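Local coordinates for protein fumarylacetoacetate hydrolase (Burkholderia xenovorans, PDB 5TI1) that probably hydrolyses fumarylacetoacetate to fumarate and acetoacetate, the last step of phenylalanine and tyrosine breakdown, with a magnesium ion bound in its active site, at residues 302-314 with 348-362. Numbering follows the deposited sequence.
Sequences AQPAQDPQPLAYL and HMYWTMAQQLAHHTV
Gln355 and Gln306 reach for each other from opposite directions, and their amides do most of the polar work. Gln355 NE2 spends its hydrogens on two acceptors near its own amide plane: Gln306 OE1 at 3.0 Å and the backbone O of Leu314 at 2.8 Å. Gln355 OE1 accepts from Thr352 N, which fixes the amide's rotation. Gln306 NE2 bonds weakly to Tyr350 O while standing 3.3 Å above one face of the Trp351 ring, amide and ring planes 75° apart. Tyr350, its CG anti to the backbone N (chi1 -167°), brings OH to Asp307 N, from which it accepts a hydrogen bond at 2.7 Å; Tyr313 OH pairs with His359 ND1, also 2.7 Å, and hydrogen-bonds Gln206 of the second subunit. A water bridges Pro304 O and Tyr350 O.

Two CH-pi contacts add packing: Gln306 CG over the Tyr350 ring and Val362 CG2 over the Tyr313 ring. Pro310 CG and Leu314 CD1 pack on Trp351. Thr352 OG1, also hydrogen-bonded to His316 NE2, accepts from Gln355 N, so the capping-box glutamine of helix 353-362, with Thr352 at the N-cap, also ties down the loop between strands 300-301 and 321-331 at the dimer interface.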
ATOM      1  N   ALA B 302      12.783 -25.331  14.563  1.00 50.12           N
ATOM      2  CA  ALA B 302      11.443 -25.881  14.415  1.00 50.01           C
ATOM      3  C   ALA B 302      10.388 -24.900  14.916  1.00 54.11           C
ATOM      4  O   ALA B 302      10.453 -24.420  16.053  1.00 49.03           O
ATOM      5  CB  ALA B 302      11.335 -27.202  15.167  1.00 52.43           C
ATOM      6  N   GLN B 303       9.411 -24.615  14.058  1.00 48.70           N
ATOM      7  CA  GLN B 303       8.293 -23.749  14.388  1.00 49.93           C
ATOM      8  C   GLN B 303       7.335 -24.448  15.356  1.00 47.26           C
ATOM      9  O   GLN B 303       7.372 -25.668  15.503  1.00 49.00           O
ATOM     10  CB  GLN B 303       7.559 -23.336  13.105  1.00 43.99           C
ATOM     11  CG  GLN B 303       6.913 -24.500  12.315  1.00 44.56           C
ATOM     12  CD  GLN B 303       7.884 -25.236  11.395  1.00 45.83           C
ATOM     13  OE1 GLN B 303       9.085 -24.978  11.400  1.00 48.51           O
ATOM     14  NE2 GLN B 303       7.354 -26.150  10.589  1.00 45.82           N
ATOM     15  N   PRO B 304       6.466 -23.692  16.030  1.00 48.94           N
ATOM     16  CA  PRO B 304       5.495 -24.318  16.937  1.00 48.06           C
ATOM     17  C   PRO B 304       4.580 -25.300  16.221  1.00 51.97           C
ATOM     18  O   PRO B 304       4.304 -25.180  15.025  1.00 48.82           O
ATOM     19  CB  PRO B 304       4.697 -23.128  17.479  1.00 53.92           C
ATOM     20  CG  PRO B 304       5.650 -21.976  17.407  1.00 49.07           C
ATOM     21  CD  PRO B 304       6.475 -22.222  16.160  1.00 44.94           C
ATOM     22  N   ALA B 305       4.090 -26.270  16.987  1.00 50.40           N
ATOM     23  CA  ALA B 305       3.132 -27.234  16.475  1.00 57.75           C
ATOM     24  C   ALA B 305       1.776 -26.573  16.256  1.00 56.13           C
ATOM     25  O   ALA B 305       1.284 -25.833  17.110  1.00 57.36           O
ATOM     26  CB  ALA B 305       3.005 -28.410  17.444  1.00 58.18           C
ATOM     27  N   GLN B 306       1.166 -26.848  15.104  1.00 48.98           N
ATOM     28  CA  GLN B 306      -0.112 -26.255  14.733  1.00 47.79           C
ATOM     29  C   GLN B 306      -1.240 -27.259  14.952  1.00 54.81           C
ATOM     30  O   GLN B 306      -1.133 -28.426  14.556  1.00 52.74           O
ATOM     31  CB  GLN B 306      -0.093 -25.771  13.276  1.00 45.80           C
ATOM     32  CG  GLN B 306       0.956 -24.691  13.005  1.00 46.05           C
ATOM     33  CD  GLN B 306       0.795 -24.018  11.651  1.00 44.10           C
ATOM     34  OE1 GLN B 306       0.706 -24.681  10.616  1.00 42.14           O
ATOM     35  NE2 GLN B 306       0.748 -22.691  11.655  1.00 40.68           N
ATOM     36  N   ASP B 307      -2.311 -26.804  15.594  1.00 52.71           N
ATOM     37  CA  ASP B 307      -3.483 -27.631  15.856  1.00 50.94           C
ATOM     38  C   ASP B 307      -4.707 -26.729  15.783  1.00 49.88           C
ATOM     39  O   ASP B 307      -4.808 -25.765  16.550  1.00 51.42           O
ATOM     40  CB  ASP B 307      -3.373 -28.321  17.223  1.00 53.30           C
ATOM     41  CG  ASP B 307      -4.509 -29.305  17.489  1.00 62.56           C
ATOM     42  OD1 ASP B 307      -5.365 -29.517  16.607  1.00 64.78           O
ATOM     43  OD2 ASP B 307      -4.540 -29.877  18.596  1.00 71.43           O
ATOM     44  N   PRO B 308      -5.653 -26.985  14.868  1.00 53.86           N
ATOM     45  CA  PRO B 308      -5.688 -28.082  13.892  1.00 56.32           C
ATOM     46  C   PRO B 308      -4.647 -27.959  12.788  1.00 58.46           C
ATOM     47  O   PRO B 308      -4.073 -26.887  12.603  1.00 46.81           O
ATOM     48  CB  PRO B 308      -7.095 -27.973  13.302  1.00 51.38           C
ATOM     49  CG  PRO B 308      -7.438 -26.547  13.441  1.00 47.94           C
ATOM     50  CD  PRO B 308      -6.835 -26.115  14.750  1.00 49.27           C
ATOM     51  N   GLN B 309      -4.395 -29.061  12.087  1.00 49.18           N
ATOM     52  CA  GLN B 309      -3.543 -29.020  10.913  1.00 47.92           C
ATOM     53  C   GLN B 309      -4.172 -28.090   9.884  1.00 50.65           C
ATOM     54  O   GLN B 309      -5.359 -28.242   9.565  1.00 46.77           O
ATOM     55  CB  GLN B 309      -3.370 -30.426  10.332  1.00 52.28           C
ATOM     56  CG  GLN B 309      -2.440 -30.498   9.134  1.00 48.20           C
ATOM     57  CD  GLN B 309      -2.246 -31.921   8.622  1.00 63.22           C
ATOM     58  OE1 GLN B 309      -3.194 -32.716   8.557  1.00 50.76           O
ATOM     59  NE2 GLN B 309      -1.010 -32.246   8.258  1.00 59.73           N
ATOM     60  N   PRO B 310      -3.447 -27.096   9.381  1.00 53.53           N
ATOM     61  CA  PRO B 310      -4.048 -26.177   8.411  1.00 45.38           C
ATOM     62  C   PRO B 310      -4.368 -26.884   7.105  1.00 41.98           C
ATOM     63  O   PRO B 310      -3.899 -27.992   6.830  1.00 43.06           O
ATOM     64  CB  PRO B 310      -2.971 -25.102   8.217  1.00 41.52           C
ATOM     65  CG  PRO B 310      -2.114 -25.199   9.448  1.00 46.28           C
ATOM     66  CD  PRO B 310      -2.112 -26.646   9.819  1.00 48.71           C
ATOM     67  N   LEU B 311      -5.200 -26.219   6.302  1.00 40.65           N
ATOM     68  CA  LEU B 311      -5.518 -26.656   4.948  1.00 40.14           C
ATOM     69  C   LEU B 311      -4.245 -26.892   4.149  1.00 46.93           C
ATOM     70  O   LEU B 311      -3.207 -26.293   4.443  1.00 42.76           O
ATOM     71  CB  LEU B 311      -6.399 -25.616   4.252  1.00 45.61           C
ATOM     72  CG  LEU B 311      -7.881 -25.588   4.614  1.00 39.14           C
ATOM     73  CD1 LEU B 311      -8.470 -24.256   4.225  1.00 37.55           C
ATOM     74  CD2 LEU B 311      -8.616 -26.710   3.897  1.00 40.03           C
ATOM     75  N   ALA B 312      -4.333 -27.741   3.118  1.00 39.92           N
ATOM     76  CA  ALA B 312      -3.139 -28.241   2.439  1.00 39.97           C
ATOM     77  C   ALA B 312      -2.244 -27.117   1.925  1.00 38.30           C
ATOM     78  O   ALA B 312      -1.014 -27.195   2.038  1.00 39.32           O
ATOM     79  CB  ALA B 312      -3.542 -29.174   1.287  1.00 40.30           C
ATOM     80  N   TYR B 313      -2.833 -26.057   1.364  1.00 36.72           N
ATOM     81  CA  TYR B 313      -2.002 -25.026   0.745  1.00 38.61           C
ATOM     82  C   TYR B 313      -1.115 -24.309   1.765  1.00 37.58           C
ATOM     83  O   TYR B 313      -0.143 -23.659   1.370  1.00 35.40           O
ATOM     84  CB  TYR B 313      -2.868 -24.018  -0.044  1.00 33.65           C
ATOM     85  CG  TYR B 313      -3.468 -22.885   0.775  1.00 33.00           C
ATOM     86  CD1 TYR B 313      -4.701 -23.034   1.395  1.00 39.48           C
ATOM     87  CD2 TYR B 313      -2.810 -21.667   0.913  1.00 31.86           C
ATOM     88  CE1 TYR B 313      -5.255 -22.011   2.143  1.00 34.43           C
ATOM     89  CE2 TYR B 313      -3.356 -20.634   1.667  1.00 31.34           C
ATOM     90  CZ  TYR B 313      -4.584 -20.812   2.275  1.00 33.76           C
ATOM     91  OH  TYR B 313      -5.149 -19.806   3.035  1.00 31.61           O
ATOM     92  N   LEU B 314      -1.387 -24.448   3.060  1.00 36.09           N
ATOM     93  CA  LEU B 314      -0.578 -23.809   4.094  1.00 38.09           C
ATOM     94  C   LEU B 314       0.445 -24.739   4.740  1.00 39.63           C
ATOM     95  O   LEU B 314       1.172 -24.306   5.646  1.00 40.67           O
ATOM     96  CB  LEU B 314      -1.485 -23.220   5.183  1.00 39.31           C
ATOM     97  CG  LEU B 314      -2.273 -21.974   4.784  1.00 34.71           C
ATOM     98  CD1 LEU B 314      -3.422 -21.743   5.740  1.00 39.03           C
ATOM     99  CD2 LEU B 314      -1.358 -20.770   4.748  1.00 33.37           C
ATOM    100  N   HIS B 348       8.708 -18.023  18.347  1.00 42.63           N
ATOM    101  CA  HIS B 348       7.424 -18.403  18.934  1.00 43.22           C
ATOM    102  C   HIS B 348       6.229 -18.186  18.011  1.00 41.86           C
ATOM    103  O   HIS B 348       5.116 -18.593  18.365  1.00 42.43           O
ATOM    104  CB  HIS B 348       7.195 -17.629  20.228  1.00 43.50           C
ATOM    105  CG  HIS B 348       8.244 -17.878  21.259  1.00 48.60           C
ATOM    106  ND1 HIS B 348       8.616 -19.148  21.639  1.00 46.99           N
ATOM    107  CD2 HIS B 348       9.010 -17.026  21.982  1.00 50.57           C
ATOM    108  CE1 HIS B 348       9.560 -19.070  22.559  1.00 52.00           C
ATOM    109  NE2 HIS B 348       9.818 -17.793  22.785  1.00 54.21           N
ATOM    110  N   MET B 349       6.417 -17.551  16.861  1.00 40.19           N
ATOM    111  CA  MET B 349       5.285 -17.272  15.981  1.00 38.90           C
ATOM    112  C   MET B 349       4.614 -18.559  15.494  1.00 39.75           C
ATOM    113  O   MET B 349       5.277 -19.540  15.142  1.00 40.64           O
ATOM    114  CB  MET B 349       5.747 -16.424  14.801  1.00 37.14           C
ATOM    115  CG  MET B 349       6.269 -15.050  15.212  1.00 36.21           C
ATOM    116  SD  MET B 349       5.122 -14.083  16.242  1.00 37.96           S
ATOM    117  CE  MET B 349       4.433 -12.976  15.001  1.00 40.89           C
ATOM    118  N   TYR B 350       3.279 -18.542  15.497  1.00 39.55           N
ATOM    119  CA  TYR B 350       2.480 -19.699  15.096  1.00 40.39           C
ATOM    120  C   TYR B 350       2.479 -19.894  13.581  1.00 40.80           C
ATOM    121  O   TYR B 350       2.428 -21.030  13.099  1.00 40.14           O
ATOM    122  CB  TYR B 350       1.053 -19.518  15.613  1.00 46.21           C
ATOM    123  CG  TYR B 350       0.164 -20.739  15.559  1.00 41.89           C
ATOM    124  CD1 TYR B 350      -0.627 -20.999  14.447  1.00 45.76           C
ATOM    125  CD2 TYR B 350       0.087 -21.611  16.634  1.00 43.90           C
ATOM    126  CE1 TYR B 350      -1.461 -22.114  14.401  1.00 42.46           C
ATOM    127  CE2 TYR B 350      -0.740 -22.723  16.601  1.00 47.57           C
ATOM    128  CZ  TYR B 350      -1.511 -22.971  15.482  1.00 45.95           C
ATOM    129  OH  TYR B 350      -2.333 -24.078  15.447  1.00 49.79           O
ATOM    130  N   TRP B 351       2.503 -18.809  12.811  1.00 43.37           N
ATOM    131  CA  TRP B 351       2.535 -18.882  11.351  1.00 36.42           C
ATOM    132  C   TRP B 351       3.896 -18.404  10.866  1.00 35.75           C
ATOM    133  O   TRP B 351       4.370 -17.345  11.285  1.00 36.26           O
ATOM    134  CB  TRP B 351       1.421 -18.037  10.719  1.00 34.99           C
ATOM    135  CG  TRP B 351       0.016 -18.487  11.034  1.00 35.64           C
ATOM    136  CD1 TRP B 351      -0.842 -17.928  11.939  1.00 46.07           C
ATOM    137  CD2 TRP B 351      -0.700 -19.580  10.430  1.00 45.82           C
ATOM    138  NE1 TRP B 351      -2.043 -18.602  11.936  1.00 36.58           N
ATOM    139  CE2 TRP B 351      -1.980 -19.622  11.023  1.00 48.09           C
ATOM    140  CE3 TRP B 351      -0.381 -20.526   9.447  1.00 36.49           C
ATOM    141  CZ2 TRP B 351      -2.942 -20.577  10.668  1.00 37.66           C
ATOM    142  CZ3 TRP B 351      -1.341 -21.477   9.096  1.00 45.40           C
ATOM    143  CH2 TRP B 351      -2.605 -21.490   9.702  1.00 37.80           C
ATOM    144  N   THR B 352       4.525 -19.174   9.986  1.00 36.02           N
ATOM    145  CA  THR B 352       5.835 -18.792   9.481  1.00 39.98           C
ATOM    146  C   THR B 352       5.713 -17.768   8.355  1.00 36.34           C
ATOM    147  O   THR B 352       4.632 -17.508   7.824  1.00 32.88           O
ATOM    148  CB  THR B 352       6.585 -20.011   8.965  1.00 36.70           C
ATOM    149  OG1 THR B 352       5.895 -20.518   7.815  1.00 38.05           O
ATOM    150  CG2 THR B 352       6.647 -21.072  10.048  1.00 38.65           C
ATOM    151  N   MET B 353       6.868 -17.205   7.981  1.00 33.29           N
ATOM    152  CA  MET B 353       6.937 -16.331   6.816  1.00 31.76           C
ATOM    153  C   MET B 353       6.472 -17.045   5.555  1.00 37.83           C
ATOM    154  O   MET B 353       5.752 -16.466   4.735  1.00 35.73           O
ATOM    155  CB  MET B 353       8.366 -15.823   6.639  1.00 36.59           C
ATOM    156  CG  MET B 353       8.833 -14.872   7.726  1.00 31.64           C
ATOM    157  SD  MET B 353      10.561 -14.393   7.495  1.00 35.57           S
ATOM    158  CE  MET B 353      11.398 -15.906   7.975  1.00 35.50           C
ATOM    159  N   ALA B 354       6.890 -18.303   5.374  1.00 32.77           N
ATOM    160  CA  ALA B 354       6.459 -19.062   4.208  1.00 32.69           C
ATOM    161  C   ALA B 354       4.940 -19.151   4.157  1.00 38.43           C
ATOM    162  O   ALA B 354       4.319 -18.919   3.109  1.00 34.23           O
ATOM    163  CB  ALA B 354       7.090 -20.458   4.232  1.00 34.33           C
ATOM    164  N   GLN B 355       4.324 -19.465   5.297  1.00 33.12           N
ATOM    165  CA  GLN B 355       2.876 -19.597   5.330  1.00 32.97           C
ATOM    166  C   GLN B 355       2.202 -18.255   5.085  1.00 40.41           C
ATOM    167  O   GLN B 355       1.189 -18.182   4.380  1.00 30.79           O
ATOM    168  CB  GLN B 355       2.447 -20.201   6.661  1.00 34.37           C
ATOM    169  CG  GLN B 355       2.888 -21.653   6.809  1.00 36.06           C
ATOM    170  CD  GLN B 355       2.572 -22.221   8.171  1.00 37.60           C
ATOM    171  OE1 GLN B 355       2.773 -21.560   9.199  1.00 37.66           O
ATOM    172  NE2 GLN B 355       2.078 -23.456   8.193  1.00 41.79           N
ATOM    173  N   GLN B 356       2.766 -17.183   5.646  1.00 30.85           N
ATOM    174  CA  GLN B 356       2.191 -15.858   5.463  1.00 29.48           C
ATOM    175  C   GLN B 356       2.194 -15.462   3.993  1.00 29.81           C
ATOM    176  O   GLN B 356       1.190 -14.972   3.472  1.00 27.50           O
ATOM    177  CB  GLN B 356       2.957 -14.838   6.309  1.00 29.21           C
ATOM    178  CG  GLN B 356       2.731 -14.995   7.809  1.00 31.19           C
ATOM    179  CD  GLN B 356       3.715 -14.184   8.638  1.00 32.98           C
ATOM    180  OE1 GLN B 356       4.830 -13.907   8.198  1.00 31.63           O
ATOM    181  NE2 GLN B 356       3.303 -13.802   9.843  1.00 32.55           N
ATOM    182  N   LEU B 357       3.323 -15.663   3.310  1.00 31.64           N
ATOM    183  CA  LEU B 357       3.400 -15.320   1.893  1.00 33.48           C
ATOM    184  C   LEU B 357       2.482 -16.212   1.063  1.00 36.17           C
ATOM    185  O   LEU B 357       1.810 -15.739   0.134  1.00 28.54           O
ATOM    186  CB  LEU B 357       4.840 -15.438   1.409  1.00 27.49           C
ATOM    187  CG  LEU B 357       5.117 -14.962  -0.013  1.00 26.55           C
ATOM    188  CD1 LEU B 357       4.745 -13.473  -0.163  1.00 25.25           C
ATOM    189  CD2 LEU B 357       6.579 -15.236  -0.367  1.00 27.10           C
ATOM    190  N   ALA B 358       2.436 -17.502   1.394  1.00 32.88           N
ATOM    191  CA  ALA B 358       1.546 -18.425   0.698  1.00 33.77           C
ATOM    192  C   ALA B 358       0.100 -17.964   0.811  1.00 31.50           C
ATOM    193  O   ALA B 358      -0.624 -17.886  -0.192  1.00 30.00           O
ATOM    194  CB  ALA B 358       1.715 -19.833   1.266  1.00 30.62           C
ATOM    195  N   HIS B 359      -0.325 -17.608   2.022  1.00 28.81           N
ATOM    196  CA  HIS B 359      -1.679 -17.097   2.185  1.00 28.43           C
ATOM    197  C   HIS B 359      -1.854 -15.750   1.491  1.00 33.34           C
ATOM    198  O   HIS B 359      -2.885 -15.513   0.849  1.00 32.92           O
ATOM    199  CB  HIS B 359      -2.027 -16.992   3.663  1.00 29.20           C
ATOM    200  CG  HIS B 359      -3.420 -16.518   3.909  1.00 30.26           C
ATOM    201  ND1 HIS B 359      -4.523 -17.318   3.702  1.00 30.16           N
ATOM    202  CD2 HIS B 359      -3.895 -15.313   4.304  1.00 29.18           C
ATOM    203  CE1 HIS B 359      -5.616 -16.632   3.984  1.00 32.84           C
ATOM    204  NE2 HIS B 359      -5.263 -15.414   4.349  1.00 30.56           N
ATOM    205  N   HIS B 360      -0.855 -14.862   1.594  1.00 29.30           N
ATOM    206  CA  HIS B 360      -0.938 -13.551   0.946  1.00 29.65           C
ATOM    207  C   HIS B 360      -1.286 -13.672  -0.538  1.00 26.26           C
ATOM    208  O   HIS B 360      -2.047 -12.860  -1.074  1.00 28.94           O
ATOM    209  CB  HIS B 360       0.384 -12.796   1.107  1.00 24.60           C
ATOM    210  CG  HIS B 360       0.257 -11.307   0.972  1.00 23.98           C
ATOM    211  ND1 HIS B 360      -0.674 -10.705   0.152  1.00 26.10           N
ATOM    212  CD2 HIS B 360       0.942 -10.298   1.566  1.00 28.01           C
ATOM    213  CE1 HIS B 360      -0.553  -9.391   0.242  1.00 28.36           C
ATOM    214  NE2 HIS B 360       0.421  -9.118   1.091  1.00 25.80           N
ATOM    215  N   THR B 361      -0.743 -14.681  -1.213  1.00 24.85           N
ATOM    216  CA  THR B 361      -0.889 -14.812  -2.657  1.00 25.87           C
ATOM    217  C   THR B 361      -1.870 -15.901  -3.090  1.00 29.20           C
ATOM    218  O   THR B 361      -2.075 -16.079  -4.298  1.00 26.60           O
ATOM    219  CB  THR B 361       0.484 -15.080  -3.289  1.00 28.57           C
ATOM    220  OG1 THR B 361       0.963 -16.372  -2.869  1.00 25.58           O
ATOM    221  CG2 THR B 361       1.477 -14.007  -2.851  1.00 25.54           C
ATOM    222  N   VAL B 362      -2.494 -16.625  -2.151  1.00 25.87           N
ATOM    223  CA  VAL B 362      -3.271 -17.803  -2.527  1.00 28.24           C
ATOM    224  C   VAL B 362      -4.470 -17.425  -3.391  1.00 34.68           C
ATOM    225  O   VAL B 362      -4.936 -18.229  -4.212  1.00 26.33           O
ATOM    226  CB  VAL B 362      -3.712 -18.584  -1.275  1.00 32.98           C
ATOM    227  CG1 VAL B 362      -4.773 -17.814  -0.504  1.00 29.30           C
ATOM    228  CG2 VAL B 362      -4.223 -19.972  -1.675  1.00 28.93           C
TER
HETATM  229  O   HOH W   1       4.079 -22.937  13.618  1.00 37.16           O